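Side-chain contacts in ferric vibriobactin ABC transporter, periplasmic ferric vibriobactin-binding protein (Vibrio cholerae, PDB 3R5T), which binds the iron-loaded siderophore vibriobactin in the periplasm and probably delivers it to an ABC transporter in the inner membrane: residues 281-286 against 292-297; 261-266 against 276-281; 121-126 against 145-150. All coordinates share one frame; numbering follows the deposited sequence.

Contact 1 (281-286 against 292-297)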
loop_
_atom_site.group_PDB
_atom_site.type_symbol
_atom_site.label_atom_id
_atom_site.label_comp_id
_atom_site.label_asym_id
_atom_site.label_seq_id
_atom_site.Cartn_x
_atom_site.Cartn_y
_atom_site.Cartn_z
ATOM N N SER A 281 -14.801 1.605 6.070
ATOM C CA SER A 281 -15.325 2.950 5.823
ATOM C C SER A 281 -16.357 2.925 4.703
ATOM O O SER A 281 -17.336 3.673 4.730
ATOM C CB SER A 281 -14.201 3.957 5.514
ATOM O OG SER A 281 -13.738 3.863 4.174
ATOM N N LEU A 282 -16.154 2.048 3.731
ATOM C CA LEU A 282 -17.093 1.935 2.624
ATOM C C LEU A 282 -18.416 1.325 3.090
ATOM O O LEU A 282 -19.489 1.764 2.666
ATOM C CB LEU A 282 -16.484 1.120 1.481
ATOM C CG LEU A 282 -15.236 1.738 0.837
ATOM C CD1 LEU A 282 -14.811 0.854 -0.301
ATOM C CD2 LEU A 282 -15.505 3.161 0.349
ATOM N N LEU A 283 -18.336 0.335 3.980
ATOM C CA LEU A 283 -19.526 -0.271 4.570
ATOM C C LEU A 283 -20.346 0.761 5.332
ATOM O O LEU A 283 -21.572 0.831 5.194
ATOM C CB LEU A 283 -19.150 -1.415 5.510
ATOM C CG LEU A 283 -18.797 -2.754 4.859
ATOM C CD1 LEU A 283 -18.098 -3.683 5.852
ATOM C CD2 LEU A 283 -20.044 -3.408 4.294
ATOM N N ARG A 284 -19.670 1.554 6.150
ATOM C CA ARG A 284 -20.348 2.561 6.957
ATOM C C ARG A 284 -21.070 3.588 6.096
ATOM O O ARG A 284 -22.175 4.021 6.439
ATOM C CB ARG A 284 -19.355 3.275 7.882
ATOM C CG ARG A 284 -18.904 2.448 9.073
ATOM C CD ARG A 284 -17.936 3.223 9.961
ATOM N NE ARG A 284 -17.091 2.307 10.717
ATOM C CZ ARG A 284 -15.787 2.146 10.522
ATOM N NH1 ARG A 284 -15.141 2.872 9.613
ATOM N NH2 ARG A 284 -15.125 1.275 11.264
ATOM N N ARG A 285 -20.453 3.995 4.991
ATOM C CA ARG A 285 -21.071 5.026 4.164
ATOM C C ARG A 285 -22.056 4.498 3.132
ATOM O O ARG A 285 -23.072 5.139 2.873
ATOM C CB ARG A 285 -20.042 5.930 3.472
ATOM C CG ARG A 285 -20.730 7.082 2.732
ATOM C CD ARG A 285 -19.768 8.097 2.164
ATOM N NE ARG A 285 -19.355 9.107 3.136
ATOM C CZ ARG A 285 -20.022 10.225 3.426
ATOM N NH1 ARG A 285 -21.184 10.512 2.856
ATOM N NH2 ARG A 285 -19.512 11.062 4.313
ATOM N N PHE A 286 -21.756 3.346 2.540
ATOM C CA PHE A 286 -22.530 2.871 1.387
ATOM C C PHE A 286 -23.410 1.639 1.631
ATOM O O PHE A 286 -24.169 1.251 0.754
ATOM C CB PHE A 286 -21.615 2.641 0.175
ATOM C CG PHE A 286 -20.868 3.874 -0.273
ATOM C CD1 PHE A 286 -19.482 3.927 -0.191
ATOM C CD2 PHE A 286 -21.547 4.977 -0.777
ATOM C CE1 PHE A 286 -18.790 5.062 -0.594
ATOM C CE2 PHE A 286 -20.854 6.110 -1.189
ATOM C CZ PHE A 286 -19.480 6.148 -1.097
ATOM N N GLN A 292 -22.908 -3.149 9.801
ATOM C CA GLN A 292 -22.317 -3.680 11.027
ATOM C C GLN A 292 -22.094 -5.187 11.036
ATOM O O GLN A 292 -21.170 -5.677 11.685
ATOM C CB GLN A 292 -23.118 -3.255 12.263
ATOM C CG GLN A 292 -22.459 -2.130 13.048
ATOM C CD GLN A 292 -20.988 -2.406 13.323
ATOM O OE1 GLN A 292 -20.631 -3.439 13.895
ATOM N NE2 GLN A 292 -20.126 -1.485 12.909
ATOM N N SER A 293 -22.935 -5.929 10.329
ATOM C CA SER A 293 -22.758 -7.373 10.277
ATOM C C SER A 293 -21.452 -7.734 9.574
ATOM O O SER A 293 -20.981 -8.867 9.664
ATOM C CB SER A 293 -23.940 -8.045 9.576
ATOM O OG SER A 293 -25.096 -8.034 10.400
ATOM N N LEU A 294 -20.861 -6.769 8.881
ATOM C CA LEU A 294 -19.671 -7.057 8.088
ATOM C C LEU A 294 -18.407 -6.271 8.470
ATOM O O LEU A 294 -17.319 -6.607 8.017
ATOM C CB LEU A 294 -19.973 -6.883 6.597
ATOM C CG LEU A 294 -20.910 -7.919 5.970
ATOM C CD1 LEU A 294 -21.177 -7.536 4.533
ATOM C CD2 LEU A 294 -20.300 -9.309 6.052
ATOM N N VAL A 295 -18.529 -5.228 9.287
ATOM C CA VAL A 295 -17.341 -4.488 9.708
ATOM C C VAL A 295 -16.357 -5.414 10.429
ATOM O O VAL A 295 -16.743 -6.162 11.328
ATOM C CB VAL A 295 -17.699 -3.280 10.598
ATOM C CG1 VAL A 295 -16.450 -2.702 11.251
ATOM C CG2 VAL A 295 -18.397 -2.221 9.780
ATOM N N MET A 296 -15.094 -5.379 10.017
ATOM C CA MET A 296 -14.078 -6.242 10.612
ATOM C C MET A 296 -13.445 -5.597 11.841
ATOM O O MET A 296 -13.103 -4.415 11.822
ATOM C CB MET A 296 -12.987 -6.586 9.594
ATOM C CG MET A 296 -13.322 -7.730 8.643
ATOM S SD MET A 296 -13.145 -9.376 9.368
ATOM C CE MET A 296 -14.790 -9.631 10.026
ATOM N N PRO A 297 -13.295 -6.378 12.921
ATOM C CA PRO A 297 -12.556 -5.886 14.086
ATOM C C PRO A 297 -11.114 -5.599 13.688
ATOM O O PRO A 297 -10.513 -6.379 12.942
ATOM C CB PRO A 297 -12.615 -7.065 15.063
ATOM C CG PRO A 297 -13.793 -7.878 14.618
ATOM C CD PRO A 297 -13.823 -7.735 13.130
#
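L283, in the last turns of helix 272-286, faces V295 on the irregular tail that follows, and their CA atoms stand 7.0 Å apart. The next close pair has R284 CA and Q292 CA 7.7 Å apart; it moves forward on the helix but backward on the tail, so the two pieces of chain run in roughly opposite directions. The tail changes conformation here: V295 begins an extended run, and the returning tail meets the helix through side chains, with some 203 Å² buried in total.

L283 does most of the work. Its CG lies anti to the carbonyl carbon (chi1 -79°), which sends the isobutyl group off the helix at the tail. The branch CD1 reaches the peptide between L294 and V295, coming within 3.7 Å of L294 C and 3.8 Å of V295 N. The same methyl touches L294 CB at 3.8 Å, and the two leucine side chains meet at about a right angle. CD2 contributes less, only skirting L294 CB. L283 CD1 also meets V295 CG2, at 4.2 Å.

In class III periplasmic binding proteins a long helix links the two lobes. Helix 137-155 is consistent with that role, and it receives both partners: L283 also packs on V154, L294 on Q153, and L294 O takes a hydrogen bond from W150 NE1.

Toward solvent the contact thins. The extended side chain of R284 passes V295 at about a right angle, its NH2 4.2 Å from V295 CG1, a loose van der Waals approach. R284 also touches a crystal neighbour, so its exact pose may owe something to the lattice.

Contact 2 (261-266 against 276-281); sequences YGLGEN and REIINS
Apolar packing joins L263 of strand 260-264 to I278 on helix 272-286. Methyl CD1 of L263 meets CG2 of I278 at 3.6 Å. With CG anti to the backbone N (chi1 -158°), the leucine reaches the isoleucine although its CB does not point straight at the helix. I278 CG1 also rests against the backbone, 3.6 Å from L263 O. F231, I233 and L190 also touch L263, so this pair belongs to the lobe's hydrophobic interior.

Direct polar contact is made by N266 and E277. ND2 of N266 donates to E277 OE2 over 3.0 Å with an angle of 162° at the hydrogen; the acceptor lies in the amide plane and is approached at its syn lone pair. A second bond, ND2 to E277 OE1, is weak, since its angle is only 126°.

Water supplies the remaining links. One molecule donates to G262 O at 2.7 Å and to S281 OG, while that hydroxyl gives its own proton to I278 O. Another accepts from N266 N and donates to E277 OE1 at 2.8 Å. E265 OE2 and E277 OE1 are 4.9 Å from each other; two further waters lie within hydrogen-bonding distance of both and probably soften the repulsion of two like charges.

Here a helix covers the edge strand of a five-stranded sheet, as in the alpha/beta lobes of class III binding proteins; the side chain of N266, which also touches E57 and Q58, is about 9 Å from the bound vibriobactin, close to the siderophore cleft.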
loop_
_atom_site.group_PDB
_atom_site.type_symbol
_atom_site.label_atom_id
_atom_site.label_comp_id
_atom_site.label_asym_id
_atom_site.label_seq_id
_atom_site.Cartn_x
_atom_site.Cartn_y
_atom_site.Cartn_z
ATOM N N TYR A 261 -14.825 11.873 -0.889
ATOM C CA TYR A 261 -14.706 11.162 0.374
ATOM C C TYR A 261 -13.248 10.927 0.731
ATOM O O TYR A 261 -12.397 10.756 -0.146
ATOM C CB TYR A 261 -15.437 9.812 0.280
ATOM C CG TYR A 261 -16.851 9.926 -0.256
ATOM C CD1 TYR A 261 -17.860 10.506 0.507
ATOM C CD2 TYR A 261 -17.170 9.475 -1.534
ATOM C CE1 TYR A 261 -19.148 10.623 0.017
ATOM C CE2 TYR A 261 -18.448 9.587 -2.028
ATOM C CZ TYR A 261 -19.435 10.156 -1.251
ATOM O OH TYR A 261 -20.714 10.265 -1.750
ATOM N N GLY A 262 -12.947 10.939 2.023
ATOM C CA GLY A 262 -11.639 10.488 2.453
ATOM C C GLY A 262 -11.577 8.977 2.461
ATOM O O GLY A 262 -12.498 8.297 2.909
ATOM N N LEU A 263 -10.470 8.447 1.966
ATOM C CA LEU A 263 -10.278 7.006 1.980
ATOM C C LEU A 263 -9.871 6.557 3.385
ATOM O O LEU A 263 -9.979 5.383 3.734
ATOM C CB LEU A 263 -9.234 6.628 0.940
ATOM C CG LEU A 263 -9.188 5.207 0.393
ATOM C CD1 LEU A 263 -10.531 4.796 -0.232
ATOM C CD2 LEU A 263 -8.054 5.132 -0.626
ATOM N N GLY A 264 -9.395 7.502 4.189
ATOM C CA GLY A 264 -9.149 7.254 5.597
ATOM C C GLY A 264 -7.774 7.719 6.028
ATOM O O GLY A 264 -6.856 7.797 5.210
ATOM N N GLU A 265 -7.609 7.993 7.315
ATOM C CA GLU A 265 -6.356 8.532 7.810
ATOM C C GLU A 265 -5.165 7.613 7.530
ATOM O O GLU A 265 -4.052 8.083 7.340
ATOM C CB GLU A 265 -6.460 8.819 9.316
ATOM C CG GLU A 265 -6.765 7.588 10.171
ATOM C CD GLU A 265 -7.109 7.931 11.614
ATOM O OE1 GLU A 265 -6.760 9.042 12.073
ATOM O OE2 GLU A 265 -7.730 7.078 12.288
ATOM N N ASN A 266 -5.399 6.301 7.484
ATOM C CA ASN A 266 -4.294 5.355 7.325
ATOM C C ASN A 266 -4.169 4.759 5.922
ATOM O O ASN A 266 -3.479 3.742 5.730
ATOM C CB ASN A 266 -4.400 4.220 8.345
ATOM C CG ASN A 266 -4.266 4.698 9.777
ATOM O OD1 ASN A 266 -3.672 5.742 10.060
ATOM N ND2 ASN A 266 -4.776 3.907 10.695
ATOM N N ARG A 276 -8.508 -3.260 5.466
ATOM C CA ARG A 276 -9.669 -3.473 6.331
ATOM C C ARG A 276 -10.304 -2.148 6.748
ATOM O O ARG A 276 -11.530 -2.009 6.727
ATOM C CB ARG A 276 -9.275 -4.248 7.579
ATOM C CG ARG A 276 -9.147 -5.736 7.374
ATOM C CD ARG A 276 -8.648 -6.401 8.643
ATOM N NE ARG A 276 -8.551 -7.841 8.448
ATOM C CZ ARG A 276 -7.784 -8.648 9.171
ATOM N NH1 ARG A 276 -7.030 -8.162 10.150
ATOM N NH2 ARG A 276 -7.769 -9.948 8.910
ATOM N N GLU A 277 -9.484 -1.186 7.149
ATOM C CA GLU A 277 -10.021 0.098 7.577
ATOM C C GLU A 277 -10.796 0.743 6.426
ATOM O O GLU A 277 -11.891 1.271 6.620
ATOM C CB GLU A 277 -8.901 1.037 8.043
ATOM C CG GLU A 277 -8.205 0.594 9.323
ATOM C CD GLU A 277 -7.286 1.669 9.895
ATOM O OE1 GLU A 277 -7.596 2.871 9.749
ATOM O OE2 GLU A 277 -6.269 1.306 10.515
ATOM N N ILE A 278 -10.207 0.727 5.237
ATOM C CA ILE A 278 -10.833 1.307 4.050
ATOM C C ILE A 278 -12.170 0.650 3.700
ATOM O O ILE A 278 -13.159 1.340 3.460
ATOM C CB ILE A 278 -9.887 1.263 2.840
ATOM C CG1 ILE A 278 -8.664 2.136 3.107
ATOM C CG2 ILE A 278 -10.606 1.704 1.574
ATOM C CD1 ILE A 278 -7.473 1.922 2.157
ATOM N N ILE A 279 -12.206 -0.677 3.670
ATOM C CA ILE A 279 -13.439 -1.388 3.394
ATOM C C ILE A 279 -14.473 -1.107 4.476
ATOM O O ILE A 279 -15.651 -0.901 4.165
ATOM C CB ILE A 279 -13.174 -2.904 3.253
ATOM C CG1 ILE A 279 -12.214 -3.153 2.083
ATOM C CG2 ILE A 279 -14.472 -3.679 3.042
ATOM C CD1 ILE A 279 -12.543 -2.370 0.818
ATOM N N ASN A 280 -14.043 -1.068 5.738
ATOM C CA ASN A 280 -14.958 -0.709 6.826
ATOM C C ASN A 280 -15.591 0.652 6.560
ATOM O O ASN A 280 -16.787 0.837 6.791
ATOM C CB ASN A 280 -14.248 -0.694 8.182
ATOM C CG ASN A 280 -14.006 -2.089 8.748
ATOM O OD1 ASN A 280 -14.534 -3.092 8.254
ATOM N ND2 ASN A 280 -13.194 -2.154 9.808
ATOM N N SER A 281 -14.801 1.605 6.070
ATOM C CA SER A 281 -15.325 2.950 5.823
ATOM C C SER A 281 -16.357 2.925 4.703
ATOM O O SER A 281 -17.336 3.673 4.730
ATOM C CB SER A 281 -14.201 3.957 5.514
ATOM O OG SER A 281 -13.738 3.863 4.174
HETATM O O HOH W 1 -14.182 6.251 2.212
HETATM O O HOH W 2 -7.550 4.379 12.307
HETATM O O HOH W 3 -8.860 5.183 10.159
HETATM O O HOH W 4 -7.801 4.554 7.521
#

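Contact 3 (121-126 against 145-150); sequences QTWQSL and HNFEQW
W123 and F147 form the dense part of this meeting between the first turn of helix 123-134 and helix 137-155. The edge of the indole that carries NE1 and CZ2 meets one face of the phenyl ring: CZ2 stands 3.6 Å from F147 CG, displaced from the ring centre toward the rim. The planes are inclined by 80° and the centroids of the indole five-membered ring and the phenyl ring are 5.1 Å apart, which defines a T-shaped, edge-to-face pair with tryptophan as the edge. CG of W123 sits between its backbone N and carbonyl carbon (chi1 75°), carrying the indole across to the other helix. L272 of helix 272-286 touches both aromatic residues, and L189 adds to the cover of F147.

Q124 and E148 form the partly exposed side, where one polar bond, with Q124 NE2 also touching F147 CD2, carries the contact. Their side chains approach from opposite directions, each bent at its second torsion. NE2 of Q124 donates to E148 OE1 over 2.9 Å, almost straight at 172°. The acceptor lies nearly in the amide plane, yet the donor arrives from well above the carboxylate plane, and the two flat groups are nearly perpendicular. E148 OE1 also lies in the plane of the F147 ring, at its edge, and Q124 OE1 stands 3.2 Å above the W123 ring plane, so the amide and carboxylate border the aromatic pair.

At the helix start, T122 is the N-cap, its OG1 accepting from S125 N.

The chemistry implies an uneven interface. W123 NE1 is buried without any polar partner and approaches F147 CE2 at 3.8 Å, so ring electrons may compensate it only partly, whereas the outer amide-carboxylate bond probably gains from a negative charge on E148.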
loop_
_atom_site.group_PDB
_atom_site.type_symbol
_atom_site.label_atom_id
_atom_site.label_comp_id
_atom_site.label_asym_id
_atom_site.label_seq_id
_atom_site.Cartn_x
_atom_site.Cartn_y
_atom_site.Cartn_z
ATOM N N GLN A 121 1.421 -3.958 -7.708
ATOM C CA GLN A 121 0.663 -5.160 -7.397
ATOM C C GLN A 121 -0.230 -4.937 -6.191
ATOM O O GLN A 121 -0.060 -4.003 -5.421
ATOM C CB GLN A 121 1.556 -6.405 -7.256
ATOM C CG GLN A 121 2.653 -6.253 -6.239
ATOM C CD GLN A 121 3.585 -7.482 -6.135
ATOM O OE1 GLN A 121 3.173 -8.621 -6.354
ATOM N NE2 GLN A 121 4.846 -7.238 -5.800
ATOM N N THR A 122 -1.252 -5.764 -6.084
ATOM C CA THR A 122 -2.132 -5.736 -4.930
ATOM C C THR A 122 -1.338 -6.101 -3.679
ATOM O O THR A 122 -0.263 -6.692 -3.777
ATOM C CB THR A 122 -3.254 -6.748 -5.083
ATOM O OG1 THR A 122 -2.685 -8.044 -5.279
ATOM C CG2 THR A 122 -4.108 -6.430 -6.293
ATOM N N TRP A 123 -1.873 -5.810 -2.503
ATOM C CA TRP A 123 -1.217 -6.316 -1.305
ATOM C C TRP A 123 -1.196 -7.857 -1.323
ATOM O O TRP A 123 -0.237 -8.464 -0.850
ATOM C CB TRP A 123 -1.812 -5.742 -0.001
ATOM C CG TRP A 123 -3.137 -6.300 0.417
ATOM C CD1 TRP A 123 -4.371 -5.714 0.258
ATOM C CD2 TRP A 123 -3.363 -7.528 1.100
ATOM N NE1 TRP A 123 -5.344 -6.513 0.801
ATOM C CE2 TRP A 123 -4.757 -7.642 1.313
ATOM C CE3 TRP A 123 -2.524 -8.570 1.533
ATOM C CZ2 TRP A 123 -5.322 -8.742 1.966
ATOM C CZ3 TRP A 123 -3.091 -9.661 2.170
ATOM C CH2 TRP A 123 -4.475 -9.746 2.374
ATOM N N GLN A 124 -2.239 -8.478 -1.869
ATOM C CA GLN A 124 -2.291 -9.925 -1.931
ATOM C C GLN A 124 -1.152 -10.492 -2.759
ATOM O O GLN A 124 -0.537 -11.497 -2.362
ATOM C CB GLN A 124 -3.630 -10.379 -2.506
ATOM C CG GLN A 124 -4.828 -10.081 -1.601
ATOM C CD GLN A 124 -5.557 -8.797 -1.955
ATOM O OE1 GLN A 124 -4.954 -7.758 -2.286
ATOM N NE2 GLN A 124 -6.874 -8.858 -1.863
ATOM N N SER A 125 -0.877 -9.884 -3.904
ATOM C CA SER A 125 0.202 -10.344 -4.771
ATOM C C SER A 125 1.553 -10.196 -4.070
ATOM O O SER A 125 2.423 -11.068 -4.156
ATOM C CB SER A 125 0.177 -9.566 -6.084
ATOM O OG SER A 125 1.237 -9.956 -6.938
ATOM N N LEU A 126 1.735 -9.081 -3.372
ATOM C CA LEU A 126 2.955 -8.886 -2.613
ATOM C C LEU A 126 3.037 -9.940 -1.498
ATOM O O LEU A 126 4.096 -10.507 -1.259
ATOM C CB LEU A 126 2.962 -7.481 -2.034
ATOM C CG LEU A 126 4.193 -7.118 -1.202
ATOM C CD1 LEU A 126 5.435 -7.092 -2.082
ATOM C CD2 LEU A 126 4.009 -5.773 -0.479
ATOM N N HIS A 145 -7.230 -15.695 0.979
ATOM C CA HIS A 145 -8.520 -16.298 0.731
ATOM C C HIS A 145 -9.598 -15.746 1.671
ATOM O O HIS A 145 -10.734 -15.463 1.249
ATOM C CB HIS A 145 -8.423 -17.815 0.872
ATOM C CG HIS A 145 -9.753 -18.482 0.944
ATOM N ND1 HIS A 145 -10.498 -18.762 -0.182
ATOM C CD2 HIS A 145 -10.501 -18.872 2.002
ATOM C CE1 HIS A 145 -11.635 -19.330 0.179
ATOM N NE2 HIS A 145 -11.660 -19.411 1.498
ATOM N N ASN A 146 -9.252 -15.583 2.949
ATOM C CA ASN A 146 -10.233 -15.070 3.899
ATOM C C ASN A 146 -10.640 -13.644 3.551
ATOM O O ASN A 146 -11.812 -13.274 3.683
ATOM C CB ASN A 146 -9.693 -15.102 5.328
ATOM C CG ASN A 146 -9.591 -16.504 5.890
ATOM O OD1 ASN A 146 -10.195 -17.444 5.381
ATOM N ND2 ASN A 146 -8.818 -16.643 6.960
ATOM N N PHE A 147 -9.674 -12.839 3.116
ATOM C CA PHE A 147 -9.953 -11.449 2.805
ATOM C C PHE A 147 -10.850 -11.368 1.586
ATOM O O PHE A 147 -11.767 -10.545 1.527
ATOM C CB PHE A 147 -8.650 -10.697 2.556
ATOM C CG PHE A 147 -8.837 -9.220 2.369
ATOM C CD1 PHE A 147 -8.945 -8.375 3.463
ATOM C CD2 PHE A 147 -8.903 -8.678 1.095
ATOM C CE1 PHE A 147 -9.126 -7.008 3.276
ATOM C CE2 PHE A 147 -9.074 -7.322 0.908
ATOM C CZ PHE A 147 -9.184 -6.496 1.994
ATOM N N GLU A 148 -10.609 -12.253 0.625
ATOM C CA GLU A 148 -11.394 -12.253 -0.602
ATOM C C GLU A 148 -12.826 -12.737 -0.359
ATOM O O GLU A 148 -13.762 -12.250 -0.989
ATOM C CB GLU A 148 -10.676 -13.036 -1.709
ATOM C CG GLU A 148 -10.006 -12.113 -2.747
ATOM C CD GLU A 148 -8.528 -11.761 -2.492
ATOM O OE1 GLU A 148 -8.120 -11.378 -1.351
ATOM O OE2 GLU A 148 -7.763 -11.821 -3.487
ATOM N N GLN A 149 -13.001 -13.678 0.558
ATOM C CA GLN A 149 -14.344 -14.087 0.971
ATOM C C GLN A 149 -15.100 -12.900 1.554
ATOM O O GLN A 149 -16.298 -12.711 1.306
ATOM C CB GLN A 149 -14.275 -15.212 2.009
ATOM C CG GLN A 149 -14.124 -16.615 1.430
ATOM C CD GLN A 149 -14.498 -17.695 2.437
ATOM O OE1 GLN A 149 -14.500 -17.452 3.646
ATOM N NE2 GLN A 149 -14.817 -18.894 1.941
ATOM N N TRP A 150 -14.398 -12.084 2.325
ATOM C CA TRP A 150 -14.995 -10.899 2.917
ATOM C C TRP A 150 -15.349 -9.850 1.870
ATOM O O TRP A 150 -16.445 -9.290 1.908
ATOM C CB TRP A 150 -14.030 -10.304 3.941
ATOM C CG TRP A 150 -14.582 -9.128 4.701
ATOM C CD1 TRP A 150 -15.774 -9.053 5.355
ATOM C CD2 TRP A 150 -13.927 -7.873 4.912
ATOM N NE1 TRP A 150 -15.916 -7.810 5.943
ATOM C CE2 TRP A 150 -14.791 -7.072 5.687
ATOM C CE3 TRP A 150 -12.696 -7.351 4.517
ATOM C CZ2 TRP A 150 -14.459 -5.771 6.077
ATOM C CZ3 TRP A 150 -12.368 -6.050 4.897
ATOM C CH2 TRP A 150 -13.251 -5.282 5.668
#

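From the N terminus, contact 3 comes first, closing a helical hairpin from helix 123-134 to helix 137-155. Contact 2 follows, closing the connection from strand 260-264 to helix 272-286, and contact 1 then folds the C-terminal tail back on that helix. The three are in series: none nests in or crosses another. Contacts 1 and 2 share S281 and are joined again where M296 N probably donates to N280 OD1, 2.9 Å away. W150 connects all three, with CE2 3.4 Å from M296 CG and CH2 3.3 Å from I279 CG2. Together they tie helix 123-134, the edge of the mixed sheet, the C-terminal helix and the tail to helix 137-155.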